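Local coordinates for protein myosin-4 (Saccharomyces cerevisiae, PDB 4LL6) that works as a myosin motor in the machinery that localises mRNAs such as ASH1 to the bud, recruited through SHE3, this chain being its globular tail domain, at residues K178-L183 with V242-P247; F148-S153 with L208-V213; C16-V21 with S63-K68; L10-N15 with L59-K64. The protein carries 1 engineered substitution. All coordinates share one frame; numbering follows the deposited sequence.

Contact 1: residues K178-L183 with V242-P247; sequences KLFTFL and VSWFEP
With chi1 of W244 at -172°, its CG lies anti to the backbone N and the indole swings across to L183, while F180, its CG anti to the carbonyl carbon, brings one ring edge up to the same tryptophan. L183 lies over an indole face: its CB stands 3.3 Å from the centroid of the W244 six-membered ring, 9° off the ring normal, a CH-pi contact. Further along the leucine, CD2 reaches CE3 of W244 at 3.3 Å, and the same CD2 also lies 3.6 Å from CE2 of F245. F180 touches the start of the side chain instead, with CE1 3.4 Å from W244 CB near the plane of the phenyl ring. The two aromatic rings are inclined by 30° but slid apart, so they hardly overlap. The indole nitrogen NE1 of W244 is hydrogen-bonded to OD1 of N184, just beyond the segment on helix 173-192, and the ring also meets F204 edge-to-face. With an alanine in place of W244, L183 would probably lose the face it packs on and N184 its indole donor, opening a gap between helices 173-192 and 228-245. No hydrogen bond links the two segments themselves; within this part of the globular tail they adhere through apolar and CH-pi contact, and the one polar atom of the indole, NE1, is satisfied by N184 on the opposing helix.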
loop_
_atom_site.group_PDB
_atom_site.type_symbol
_atom_site.label_atom_id
_atom_site.label_comp_id
_atom_site.label_asym_id
_atom_site.label_seq_id
_atom_site.Cartn_x
_atom_site.Cartn_y
_atom_site.Cartn_z
ATOM N N LYS A 178 7.729 20.914 0.290
ATOM C CA LYS A 178 7.226 20.199 1.459
ATOM C C LYS A 178 6.891 18.733 1.112
ATOM O O LYS A 178 7.150 17.825 1.905
ATOM C CB LYS A 178 5.987 20.923 1.987
ATOM C CG LYS A 178 5.380 20.328 3.234
ATOM C CD LYS A 178 4.040 20.980 3.538
ATOM C CE LYS A 178 3.321 20.282 4.685
ATOM N NZ LYS A 178 1.962 20.857 4.908
ATOM N N LEU A 179 6.317 18.509 -0.073
ATOM C CA LEU A 179 5.967 17.161 -0.525
ATOM C C LEU A 179 7.219 16.311 -0.647
ATOM O O LEU A 179 7.282 15.209 -0.101
ATOM C CB LEU A 179 5.271 17.195 -1.887
ATOM C CG LEU A 179 5.228 15.834 -2.590
ATOM C CD1 LEU A 179 4.247 14.929 -1.860
ATOM C CD2 LEU A 179 4.829 15.988 -4.041
ATOM N N PHE A 180 8.207 16.816 -1.381
ATOM C CA PHE A 180 9.458 16.095 -1.554
ATOM C C PHE A 180 10.111 15.818 -0.197
ATOM O O PHE A 180 10.738 14.779 0.001
ATOM C CB PHE A 180 10.415 16.883 -2.457
ATOM C CG PHE A 180 9.922 17.046 -3.861
ATOM C CD1 PHE A 180 9.542 15.938 -4.611
ATOM C CD2 PHE A 180 9.824 18.304 -4.433
ATOM C CE1 PHE A 180 9.067 16.077 -5.921
ATOM C CE2 PHE A 180 9.351 18.460 -5.739
ATOM C CZ PHE A 180 8.970 17.337 -6.487
ATOM N N THR A 181 9.935 16.733 0.748
ATOM C CA THR A 181 10.511 16.553 2.077
ATOM C C THR A 181 9.723 15.510 2.888
ATOM O O THR A 181 10.233 14.921 3.842
ATOM C CB THR A 181 10.585 17.908 2.840
ATOM O OG1 THR A 181 11.300 18.860 2.041
ATOM C CG2 THR A 181 11.327 17.750 4.152
ATOM N N PHE A 182 8.477 15.278 2.497
ATOM C CA PHE A 182 7.653 14.283 3.162
ATOM C C PHE A 182 8.073 12.924 2.610
ATOM O O PHE A 182 8.235 11.962 3.351
ATOM C CB PHE A 182 6.185 14.517 2.846
ATOM C CG PHE A 182 5.328 13.320 3.092
ATOM C CD1 PHE A 182 4.979 12.952 4.389
ATOM C CD2 PHE A 182 4.911 12.524 2.028
ATOM C CE1 PHE A 182 4.225 11.800 4.628
ATOM C CE2 PHE A 182 4.161 11.375 2.249
ATOM C CZ PHE A 182 3.817 11.009 3.553
ATOM N N LEU A 183 8.239 12.866 1.293
ATOM C CA LEU A 183 8.647 11.648 0.604
ATOM C C LEU A 183 10.039 11.211 1.052
ATOM O O LEU A 183 10.310 10.015 1.152
ATOM C CB LEU A 183 8.637 11.864 -0.916
ATOM C CG LEU A 183 7.407 11.430 -1.724
ATOM C CD1 LEU A 183 6.162 11.565 -0.877
ATOM C CD2 LEU A 183 7.297 12.263 -3.016
ATOM N N VAL A 242 5.918 13.232 -10.028
ATOM C CA VAL A 242 6.452 11.992 -10.553
ATOM C C VAL A 242 7.976 12.012 -10.647
ATOM O O VAL A 242 8.610 10.960 -10.611
ATOM C CB VAL A 242 5.850 11.682 -11.944
ATOM C CG1 VAL A 242 6.623 10.579 -12.633
ATOM C CG2 VAL A 242 4.411 11.261 -11.790
ATOM N N SER A 243 8.566 13.200 -10.748
ATOM C CA SER A 243 10.015 13.310 -10.860
ATOM C C SER A 243 10.703 12.659 -9.666
ATOM O O SER A 243 11.662 11.905 -9.839
ATOM C CB SER A 243 10.454 14.778 -10.993
ATOM O OG SER A 243 10.443 15.431 -9.741
ATOM N N TRP A 244 10.213 12.930 -8.458
ATOM C CA TRP A 244 10.800 12.338 -7.252
ATOM C C TRP A 244 10.813 10.810 -7.281
ATOM O O TRP A 244 11.741 10.187 -6.777
ATOM C CB TRP A 244 10.040 12.779 -6.011
ATOM C CG TRP A 244 10.709 12.357 -4.736
ATOM C CD1 TRP A 244 11.711 13.015 -4.077
ATOM C CD2 TRP A 244 10.460 11.161 -3.990
ATOM N NE1 TRP A 244 12.101 12.305 -2.969
ATOM C CE2 TRP A 244 11.351 11.161 -2.890
ATOM C CE3 TRP A 244 9.573 10.087 -4.143
ATOM C CZ2 TRP A 244 11.379 10.131 -1.946
ATOM C CZ3 TRP A 244 9.600 9.059 -3.203
ATOM C CH2 TRP A 244 10.501 9.091 -2.117
ATOM N N PHE A 245 9.778 10.215 -7.869
ATOM C CA PHE A 245 9.648 8.762 -7.966
ATOM C C PHE A 245 10.444 8.158 -9.129
ATOM O O PHE A 245 10.982 7.064 -9.010
ATOM C CB PHE A 245 8.164 8.381 -8.112
ATOM C CG PHE A 245 7.335 8.661 -6.879
ATOM C CD1 PHE A 245 7.235 7.721 -5.861
ATOM C CD2 PHE A 245 6.691 9.882 -6.719
ATOM C CE1 PHE A 245 6.511 7.998 -4.706
ATOM C CE2 PHE A 245 5.970 10.164 -5.569
ATOM C CZ PHE A 245 5.881 9.226 -4.563
ATOM N N GLU A 246 10.510 8.875 -10.246
ATOM C CA GLU A 246 11.214 8.430 -11.458
ATOM C C GLU A 246 12.528 7.669 -11.268
ATOM O O GLU A 246 12.694 6.556 -11.789
ATOM C CB GLU A 246 11.501 9.629 -12.370
ATOM C CG GLU A 246 10.347 10.090 -13.243
ATOM C CD GLU A 246 10.538 9.702 -14.696
ATOM O OE1 GLU A 246 10.551 8.483 -14.984
ATOM O OE2 GLU A 246 10.683 10.615 -15.543
ATOM N N PRO A 247 13.487 8.270 -10.540
ATOM C CA PRO A 247 14.790 7.651 -10.292
ATOM C C PRO A 247 14.767 6.479 -9.314
ATOM O O PRO A 247 15.650 5.622 -9.351
ATOM C CB PRO A 247 15.614 8.815 -9.766
ATOM C CG PRO A 247 14.596 9.579 -8.967
ATOM C CD PRO A 247 13.412 9.596 -9.896
#

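Contact 2: residues F148-S153 with L208-V213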
loop_
_atom_site.group_PDB
_atom_site.type_symbol
_atom_site.label_atom_id
_atom_site.label_comp_id
_atom_site.label_asym_id
_atom_site.label_seq_id
_atom_site.Cartn_x
_atom_site.Cartn_y
_atom_site.Cartn_z
ATOM N N PHE A 148 -2.758 5.640 6.181
ATOM C CA PHE A 148 -1.566 6.474 6.177
ATOM C C PHE A 148 -1.620 7.540 5.083
ATOM O O PHE A 148 -1.402 8.720 5.345
ATOM C CB PHE A 148 -0.333 5.599 5.987
ATOM C CG PHE A 148 0.912 6.370 5.707
ATOM C CD1 PHE A 148 1.374 7.316 6.613
ATOM C CD2 PHE A 148 1.632 6.143 4.543
ATOM C CE1 PHE A 148 2.537 8.020 6.364
ATOM C CE2 PHE A 148 2.797 6.843 4.281
ATOM C CZ PHE A 148 3.256 7.787 5.196
ATOM N N MET A 149 -1.903 7.118 3.855
ATOM C CA MET A 149 -1.968 8.047 2.733
ATOM C C MET A 149 -3.150 9.010 2.806
ATOM O O MET A 149 -3.058 10.114 2.291
ATOM C CB MET A 149 -1.998 7.290 1.397
ATOM C CG MET A 149 -0.633 6.773 0.937
ATOM S SD MET A 149 0.653 8.051 0.896
ATOM C CE MET A 149 0.022 9.106 -0.443
ATOM N N LYS A 150 -4.254 8.594 3.434
ATOM C CA LYS A 150 -5.431 9.457 3.575
ATOM C C LYS A 150 -5.052 10.668 4.422
ATOM O O LYS A 150 -5.398 11.801 4.095
ATOM C CB LYS A 150 -6.589 8.701 4.239
ATOM C CG LYS A 150 -7.918 9.453 4.237
ATOM C CD LYS A 150 -8.262 9.923 2.834
ATOM C CE LYS A 150 -9.646 10.567 2.733
ATOM N NZ LYS A 150 -10.755 9.582 2.909
ATOM N N HIS A 151 -4.314 10.420 5.496
ATOM C CA HIS A 151 -3.858 11.479 6.383
ATOM C C HIS A 151 -2.709 12.274 5.742
ATOM O O HIS A 151 -2.702 13.502 5.790
ATOM C CB HIS A 151 -3.426 10.874 7.728
ATOM C CG HIS A 151 -3.039 11.891 8.756
ATOM N ND1 HIS A 151 -1.782 12.458 8.812
ATOM C CD2 HIS A 151 -3.753 12.465 9.756
ATOM C CE1 HIS A 151 -1.739 13.337 9.798
ATOM N NE2 HIS A 151 -2.921 13.360 10.387
ATOM N N ALA A 152 -1.747 11.586 5.128
ATOM C CA ALA A 152 -0.611 12.266 4.491
ATOM C C ALA A 152 -1.024 13.201 3.341
ATOM O O ALA A 152 -0.398 14.239 3.119
ATOM C CB ALA A 152 0.392 11.240 3.995
ATOM N N SER A 153 -2.065 12.833 2.602
ATOM C CA SER A 153 -2.541 13.668 1.511
ATOM C C SER A 153 -3.055 14.996 2.075
ATOM O O SER A 153 -2.758 16.061 1.540
ATOM C CB SER A 153 -3.667 12.962 0.753
ATOM O OG SER A 153 -3.214 11.754 0.174
ATOM N N LEU A 208 1.641 5.678 -5.254
ATOM C CA LEU A 208 1.215 6.367 -6.467
ATOM C C LEU A 208 -0.170 5.901 -6.898
ATOM O O LEU A 208 -0.954 6.705 -7.399
ATOM C CB LEU A 208 2.218 6.131 -7.597
ATOM C CG LEU A 208 3.555 6.852 -7.366
ATOM C CD1 LEU A 208 4.599 6.375 -8.360
ATOM C CD2 LEU A 208 3.338 8.346 -7.486
ATOM N N LYS A 209 -0.468 4.615 -6.703
ATOM C CA LYS A 209 -1.781 4.059 -7.046
ATOM C C LYS A 209 -2.861 4.738 -6.214
ATOM O O LYS A 209 -3.960 5.005 -6.705
ATOM C CB LYS A 209 -1.846 2.553 -6.777
ATOM C CG LYS A 209 -1.046 1.714 -7.738
ATOM C CD LYS A 209 -1.375 0.243 -7.576
ATOM C CE LYS A 209 -0.535 -0.585 -8.531
ATOM N NZ LYS A 209 -0.925 -2.019 -8.551
ATOM N N TYR A 210 -2.539 5.007 -4.949
ATOM C CA TYR A 210 -3.474 5.671 -4.065
ATOM C C TYR A 210 -3.726 7.096 -4.571
ATOM O O TYR A 210 -4.878 7.533 -4.693
ATOM C CB TYR A 210 -2.922 5.721 -2.647
ATOM C CG TYR A 210 -3.821 6.491 -1.715
ATOM C CD1 TYR A 210 -4.916 5.874 -1.108
ATOM C CD2 TYR A 210 -3.627 7.859 -1.497
ATOM C CE1 TYR A 210 -5.798 6.594 -0.314
ATOM C CE2 TYR A 210 -4.504 8.592 -0.702
ATOM C CZ TYR A 210 -5.587 7.952 -0.115
ATOM O OH TYR A 210 -6.462 8.661 0.672
ATOM N N LEU A 211 -2.640 7.809 -4.872
ATOM C CA LEU A 211 -2.722 9.175 -5.365
ATOM C C LEU A 211 -3.504 9.250 -6.681
ATOM O O LEU A 211 -4.220 10.217 -6.935
ATOM C CB LEU A 211 -1.312 9.746 -5.536
ATOM C CG LEU A 211 -0.555 9.994 -4.235
ATOM C CD1 LEU A 211 0.874 10.368 -4.573
ATOM C CD2 LEU A 211 -1.215 11.130 -3.454
ATOM N N ASN A 212 -3.371 8.222 -7.511
ATOM C CA ASN A 212 -4.103 8.147 -8.770
ATOM C C ASN A 212 -5.605 8.237 -8.429
ATOM O O ASN A 212 -6.332 9.081 -8.956
ATOM C CB ASN A 212 -3.792 6.819 -9.463
ATOM C CG ASN A 212 -4.645 6.583 -10.689
ATOM O OD1 ASN A 212 -4.571 7.326 -11.656
ATOM N ND2 ASN A 212 -5.463 5.541 -10.652
ATOM N N VAL A 213 -6.048 7.368 -7.525
ATOM C CA VAL A 213 -7.441 7.331 -7.067
ATOM C C VAL A 213 -7.876 8.676 -6.457
ATOM O O VAL A 213 -8.878 9.257 -6.863
ATOM C CB VAL A 213 -7.641 6.209 -5.992
ATOM C CG1 VAL A 213 -9.012 6.342 -5.294
ATOM C CG2 VAL A 213 -7.485 4.847 -6.644
#
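M149 lays its CB over one face of the Y210 ring, 3.6 Å from the centroid and 20° off the normal, displaced toward the rim on the CD2 and CE2 side. This CH-pi contact is the centre of a crossing between two helical segments whose axes approach to 10.7 Å at -62°. Beyond CG the methionine is bent at chi2 and chi3, which carries the terminal CE away from the middle of the tyrosine and against L211, 3.8 Å from CD2. The tyrosine itself, CG anti to the backbone N, extends across to the other helix until its OH lies beside K150, 3.1 Å from CD; the lysine chain crosses the phenol at about a right angle. S153 comes to the rim of the same ring, OG lying near the ring plane 3.5 Å from CE2 of Y210. That hydroxyl is turned back on its own helix, donating to M149 O at 2.7 Å. The carbonyl thus takes two donors, S153 OG and S153 N, from opposite faces of its plane, an arrangement consistent with the hydroxyl being held at the tyrosine's edge. In this all-helical tail domain the contact joins helix 120-155 to helix 197-221. Helix 158-162 borders it, with I158 touching both S153 and L211, while F148 and A152 lean on F182 of helix 173-192 and N212 is hydrogen-bonded to Q258 and I259 of helix 257-266.

Contact 3: residues C16-V21 with S63-K68; sequences CYTLEV and SKFISK
Y17 is the first residue of its segment to meet the other helix, the edge of its ring at CE2 lying 4.1 Å from CD1 of F65. Its CG sits between the backbone N and the carbonyl carbon (chi1 57°), and the phenol, whose OH is hydrogen-bonded to L11 O, crosses the phenylalanine obliquely with ring planes at 56°. One residue on, T18 divides its two branches: OG1 comes in the plane of the F65 ring, 3.5 Å from CD1, and CG2 rests 3.7 Å from CG of K68, whose chain crosses it at about a right angle. The threonine hydroxyl is also hydrogen-bonded to L14 O, one turn earlier on the same helix. The two helices, 14-26 and 59-78, run in nearly the same direction here, their short axes 10.2 Å apart and crossing at -21°. Helix 41-55 packs against both, touching Y17 through L53, V21 through V45 and F65 through V49, so this end of the globular tail is a small helical bundle. V21, a turn after Y17, brings CG2 to the ring edge of F65, 3.7 Å from CE1. A serine in place of F65 would probably open a gap between T18, V21 and Y17 and leave the tyrosine ring without its aromatic neighbour. K68, an exposed residue, bends its chain at chi2, chi3 and chi4 beyond the CG that meets T18.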
loop_
_atom_site.group_PDB
_atom_site.type_symbol
_atom_site.label_atom_id
_atom_site.label_comp_id
_atom_site.label_asym_id
_atom_site.label_seq_id
_atom_site.Cartn_x
_atom_site.Cartn_y
_atom_site.Cartn_z
ATOM N N CYS A 16 1.580 -19.552 28.728
ATOM C CA CYS A 16 2.592 -18.738 29.388
ATOM C C CYS A 16 3.567 -17.987 28.480
ATOM O O CYS A 16 3.814 -16.815 28.707
ATOM C CB CYS A 16 3.381 -19.577 30.399
ATOM S SG CYS A 16 4.490 -18.600 31.474
ATOM N N TYR A 17 4.142 -18.636 27.471
ATOM C CA TYR A 17 5.076 -17.909 26.629
ATOM C C TYR A 17 4.347 -17.097 25.570
ATOM O O TYR A 17 4.927 -16.204 24.963
ATOM C CB TYR A 17 6.125 -18.838 25.990
ATOM C CG TYR A 17 5.590 -19.982 25.154
ATOM C CD1 TYR A 17 5.496 -21.271 25.677
ATOM C CD2 TYR A 17 5.175 -19.776 23.838
ATOM C CE1 TYR A 17 5.001 -22.327 24.907
ATOM C CE2 TYR A 17 4.677 -20.819 23.058
ATOM C CZ TYR A 17 4.590 -22.098 23.595
ATOM O OH TYR A 17 4.095 -23.135 22.818
ATOM N N THR A 18 3.072 -17.394 25.344
ATOM C CA THR A 18 2.309 -16.625 24.370
ATOM C C THR A 18 2.006 -15.267 25.019
ATOM O O THR A 18 2.198 -14.217 24.404
ATOM C CB THR A 18 0.977 -17.338 23.967
ATOM O OG1 THR A 18 1.270 -18.509 23.195
ATOM C CG2 THR A 18 0.111 -16.428 23.128
ATOM N N LEU A 19 1.553 -15.295 26.269
ATOM C CA LEU A 19 1.243 -14.069 26.996
ATOM C C LEU A 19 2.481 -13.185 27.213
ATOM O O LEU A 19 2.398 -11.954 27.221
ATOM C CB LEU A 19 0.607 -14.416 28.335
ATOM C CG LEU A 19 -0.924 -14.450 28.316
ATOM C CD1 LEU A 19 -1.424 -15.287 27.143
ATOM C CD2 LEU A 19 -1.430 -15.002 29.639
ATOM N N GLU A 20 3.633 -13.813 27.398
ATOM C CA GLU A 20 4.855 -13.050 27.583
ATOM C C GLU A 20 5.115 -12.217 26.327
ATOM O O GLU A 20 5.421 -11.026 26.402
ATOM C CB GLU A 20 6.041 -13.988 27.837
ATOM C CG GLU A 20 6.374 -14.205 29.310
ATOM C CD GLU A 20 7.845 -14.543 29.515
ATOM O OE1 GLU A 20 8.690 -13.804 28.966
ATOM O OE2 GLU A 20 8.157 -15.534 30.218
ATOM N N VAL A 21 4.966 -12.861 25.173
ATOM C CA VAL A 21 5.193 -12.223 23.888
ATOM C C VAL A 21 4.169 -11.155 23.520
ATOM O O VAL A 21 4.550 -10.035 23.170
ATOM C CB VAL A 21 5.252 -13.290 22.744
ATOM C CG1 VAL A 21 5.340 -12.618 21.378
ATOM C CG2 VAL A 21 6.442 -14.206 22.946
ATOM N N SER A 63 0.859 -23.123 15.758
ATOM C CA SER A 63 -0.346 -22.558 15.134
ATOM C C SER A 63 -1.076 -21.597 16.065
ATOM O O SER A 63 -1.482 -20.506 15.659
ATOM C CB SER A 63 -1.299 -23.689 14.717
ATOM O OG SER A 63 -2.558 -23.190 14.300
ATOM N N LYS A 64 -1.241 -22.034 17.308
ATOM C CA LYS A 64 -1.896 -21.253 18.349
ATOM C C LYS A 64 -1.105 -19.975 18.609
ATOM O O LYS A 64 -1.665 -18.888 18.626
ATOM C CB LYS A 64 -1.962 -22.063 19.648
ATOM C CG LYS A 64 -2.800 -23.326 19.590
ATOM C CD LYS A 64 -4.279 -23.013 19.377
ATOM C CE LYS A 64 -5.140 -24.251 19.625
ATOM N NZ LYS A 64 -4.979 -24.784 21.017
ATOM N N PHE A 65 0.200 -20.128 18.821
ATOM C CA PHE A 65 1.104 -19.006 19.080
ATOM C C PHE A 65 1.122 -17.992 17.935
ATOM O O PHE A 65 1.065 -16.786 18.158
ATOM C CB PHE A 65 2.525 -19.520 19.319
ATOM C CG PHE A 65 3.554 -18.428 19.509
ATOM C CD1 PHE A 65 3.600 -17.688 20.687
ATOM C CD2 PHE A 65 4.508 -18.172 18.527
ATOM C CE1 PHE A 65 4.583 -16.713 20.891
ATOM C CE2 PHE A 65 5.496 -17.196 18.724
ATOM C CZ PHE A 65 5.533 -16.466 19.911
ATOM N N ILE A 66 1.206 -18.474 16.707
ATOM C CA ILE A 66 1.226 -17.569 15.575
ATOM C C ILE A 66 -0.103 -16.843 15.448
ATOM O O ILE A 66 -0.131 -15.636 15.215
ATOM C CB ILE A 66 1.556 -18.314 14.253
ATOM C CG1 ILE A 66 3.023 -18.713 14.254
ATOM C CG2 ILE A 66 1.364 -17.399 13.072
ATOM C CD1 ILE A 66 3.947 -17.494 14.234
ATOM N N SER A 67 -1.200 -17.576 15.608
ATOM C CA SER A 67 -2.528 -16.985 15.504
ATOM C C SER A 67 -2.684 -15.813 16.473
ATOM O O SER A 67 -3.069 -14.720 16.074
ATOM C CB SER A 67 -3.606 -18.041 15.781
ATOM O OG SER A 67 -4.879 -17.430 15.973
ATOM N N LYS A 68 -2.378 -16.036 17.744
ATOM C CA LYS A 68 -2.492 -14.975 18.736
ATOM C C LYS A 68 -1.535 -13.813 18.419
ATOM O O LYS A 68 -1.879 -12.645 18.569
ATOM C CB LYS A 68 -2.194 -15.535 20.126
ATOM C CG LYS A 68 -2.433 -14.552 21.255
ATOM C CD LYS A 68 -3.912 -14.262 21.433
ATOM C CE LYS A 68 -4.679 -15.519 21.830
ATOM N NZ LYS A 68 -4.165 -16.098 23.108
#

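Contact 4: residues L10-N15 with L59-K64; sequences LLMDLN and LIQSSK
L14 and Q61 mark where the backbones draw nearest, their CA atoms 6.6 Å apart. The first segment holds an inverse gamma turn centred on D13, between helices 6-11 and 14-26; D13 also occupies the N-cap position of helix 14-26, although its side chain makes no capping bond. Opposite lies the first turn and a half of helix 59-78. The arrangement is a tight turn between two consecutive helices, packed against the start of a third, at one end of the helical tail domain. No hydrogen bond crosses between the segments.

L14 and Q61 share the contact about equally. The leucine has its CG anti to the backbone N (chi1 -175°), which extends the isobutyl group toward the other helix, where its two methyls part. CD1 approaches the backbone of Q61, 3.5 Å from the carbonyl oxygen O, and CD2 goes to the base of the K64 side chain. That lysine starts toward the leucine but bends at chi2, leading its charged end elsewhere. Q61 is also bent at chi2; its CG lies 4.4 Å from L11 O, and its amide oxygen OE1 lies 4.1 Å from the terminal CE of M12, a loose meeting at the exposed margin. The buried L11 side chain lies against S52 and L53 of helix 41-55 and S366 of helix 361-367, among others. The tightest point remains L14 CD2, only 3.4 Å from CB of K64, closer than carbons usually pack.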
loop_
_atom_site.group_PDB
_atom_site.type_symbol
_atom_site.label_atom_id
_atom_site.label_comp_id
_atom_site.label_asym_id
_atom_site.label_seq_id
_atom_site.Cartn_x
_atom_site.Cartn_y
_atom_site.Cartn_z
ATOM N N LEU A 10 8.761 -26.978 28.814
ATOM C CA LEU A 10 8.649 -25.539 28.717
ATOM C C LEU A 10 7.778 -25.188 27.510
ATOM O O LEU A 10 6.779 -24.479 27.620
ATOM C CB LEU A 10 10.051 -24.951 28.553
ATOM C CG LEU A 10 10.240 -23.442 28.606
ATOM C CD1 LEU A 10 9.980 -22.926 30.028
ATOM C CD2 LEU A 10 11.661 -23.131 28.169
ATOM N N LEU A 11 8.159 -25.715 26.357
ATOM C CA LEU A 11 7.443 -25.445 25.127
ATOM C C LEU A 11 5.977 -25.814 25.133
ATOM O O LEU A 11 5.212 -25.278 24.340
ATOM C CB LEU A 11 8.132 -26.147 23.969
ATOM C CG LEU A 11 9.514 -25.592 23.628
ATOM C CD1 LEU A 11 10.106 -26.399 22.502
ATOM C CD2 LEU A 11 9.413 -24.126 23.234
ATOM N N MET A 12 5.565 -26.722 26.012
ATOM C CA MET A 12 4.157 -27.114 26.049
ATOM C C MET A 12 3.283 -26.193 26.896
ATOM O O MET A 12 2.048 -26.295 26.865
ATOM C CB MET A 12 4.015 -28.564 26.516
ATOM C CG MET A 12 4.644 -29.541 25.544
ATOM S SD MET A 12 4.135 -31.230 25.787
ATOM C CE MET A 12 2.449 -31.122 25.163
ATOM N N ASP A 13 3.916 -25.283 27.635
ATOM C CA ASP A 13 3.165 -24.352 28.465
ATOM C C ASP A 13 2.813 -23.144 27.615
ATOM O O ASP A 13 3.190 -22.021 27.933
ATOM C CB ASP A 13 3.995 -23.933 29.679
ATOM C CG ASP A 13 3.214 -23.071 30.648
ATOM O OD1 ASP A 13 1.970 -23.053 30.541
ATOM O OD2 ASP A 13 3.838 -22.420 31.519
ATOM N N LEU A 14 2.072 -23.409 26.537
ATOM C CA LEU A 14 1.640 -22.417 25.552
ATOM C C LEU A 14 1.183 -21.069 26.073
ATOM O O LEU A 14 1.770 -20.037 25.749
ATOM C CB LEU A 14 0.512 -22.983 24.688
ATOM C CG LEU A 14 0.097 -22.024 23.567
ATOM C CD1 LEU A 14 1.148 -22.075 22.473
ATOM C CD2 LEU A 14 -1.255 -22.401 23.003
ATOM N N ASN A 15 0.113 -21.084 26.856
ATOM C CA ASN A 15 -0.449 -19.867 27.408
ATOM C C ASN A 15 0.606 -18.968 28.045
ATOM O O ASN A 15 0.558 -17.752 27.892
ATOM C CB ASN A 15 -1.540 -20.226 28.426
ATOM C CG ASN A 15 -2.191 -19.005 29.055
ATOM O OD1 ASN A 15 -2.554 -18.056 28.360
ATOM N ND2 ASN A 15 -2.358 -19.029 30.376
ATOM N N LEU A 59 3.281 -28.528 16.530
ATOM C CA LEU A 59 2.636 -27.768 15.453
ATOM C C LEU A 59 1.328 -27.077 15.848
ATOM O O LEU A 59 1.103 -25.922 15.495
ATOM C CB LEU A 59 2.429 -28.680 14.230
ATOM C CG LEU A 59 3.677 -29.479 13.796
ATOM C CD1 LEU A 59 3.410 -30.218 12.506
ATOM C CD2 LEU A 59 4.871 -28.534 13.634
ATOM N N ILE A 60 0.456 -27.757 16.578
ATOM C CA ILE A 60 -0.773 -27.095 16.981
ATOM C C ILE A 60 -0.354 -25.907 17.852
ATOM O O ILE A 60 -0.938 -24.827 17.768
ATOM C CB ILE A 60 -1.692 -28.050 17.748
ATOM C CG1 ILE A 60 -2.165 -29.154 16.795
ATOM C CG2 ILE A 60 -2.896 -27.292 18.313
ATOM C CD1 ILE A 60 -3.142 -30.145 17.416
ATOM N N GLN A 61 0.692 -26.110 18.651
ATOM C CA GLN A 61 1.231 -25.073 19.515
ATOM C C GLN A 61 1.738 -23.886 18.713
ATOM O O GLN A 61 1.433 -22.733 19.027
ATOM C CB GLN A 61 2.372 -25.621 20.368
ATOM C CG GLN A 61 1.902 -26.271 21.644
ATOM C CD GLN A 61 1.643 -27.758 21.504
ATOM O OE1 GLN A 61 1.139 -28.389 22.431
ATOM N NE2 GLN A 61 1.996 -28.325 20.357
ATOM N N SER A 62 2.539 -24.170 17.694
ATOM C CA SER A 62 3.056 -23.124 16.836
ATOM C C SER A 62 1.856 -22.368 16.222
ATOM O O SER A 62 1.829 -21.132 16.188
ATOM C CB SER A 62 3.933 -23.746 15.741
ATOM O OG SER A 62 4.321 -22.779 14.783
ATOM N N SER A 63 0.859 -23.123 15.758
ATOM C CA SER A 63 -0.346 -22.558 15.134
ATOM C C SER A 63 -1.076 -21.597 16.065
ATOM O O SER A 63 -1.482 -20.506 15.659
ATOM C CB SER A 63 -1.299 -23.689 14.717
ATOM O OG SER A 63 -2.558 -23.190 14.300
ATOM N N LYS A 64 -1.241 -22.034 17.308
ATOM C CA LYS A 64 -1.896 -21.253 18.349
ATOM C C LYS A 64 -1.105 -19.975 18.609
ATOM O O LYS A 64 -1.665 -18.888 18.626
ATOM C CB LYS A 64 -1.962 -22.063 19.648
ATOM C CG LYS A 64 -2.800 -23.326 19.590
ATOM C CD LYS A 64 -4.279 -23.013 19.377
ATOM C CE LYS A 64 -5.140 -24.251 19.625
ATOM N NZ LYS A 64 -4.979 -24.784 21.017
#

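In the fold
The four contacts form two clusters in the elongated, all-helical globular tail. Contacts 3 and 4, with centres about 7 Å apart, both use helices 14-26 and 59-78 and share S63 and K64; Y17 of contact 3 reaches back to L11 of contact 4. Both close along the chain before contacts 1 and 2 open. The latter, with centres about 13 Å apart, have alternating segments: F182 packs on F148 and A152, and F245 on L208. Contacts 1 and 3 are about 41 Å apart between centres, on opposite sides of the chain's centre. The tail is therefore built from two separately packed helical regions, with helix 120-155 in touch with both, through Y125 on S63 and within contact 2.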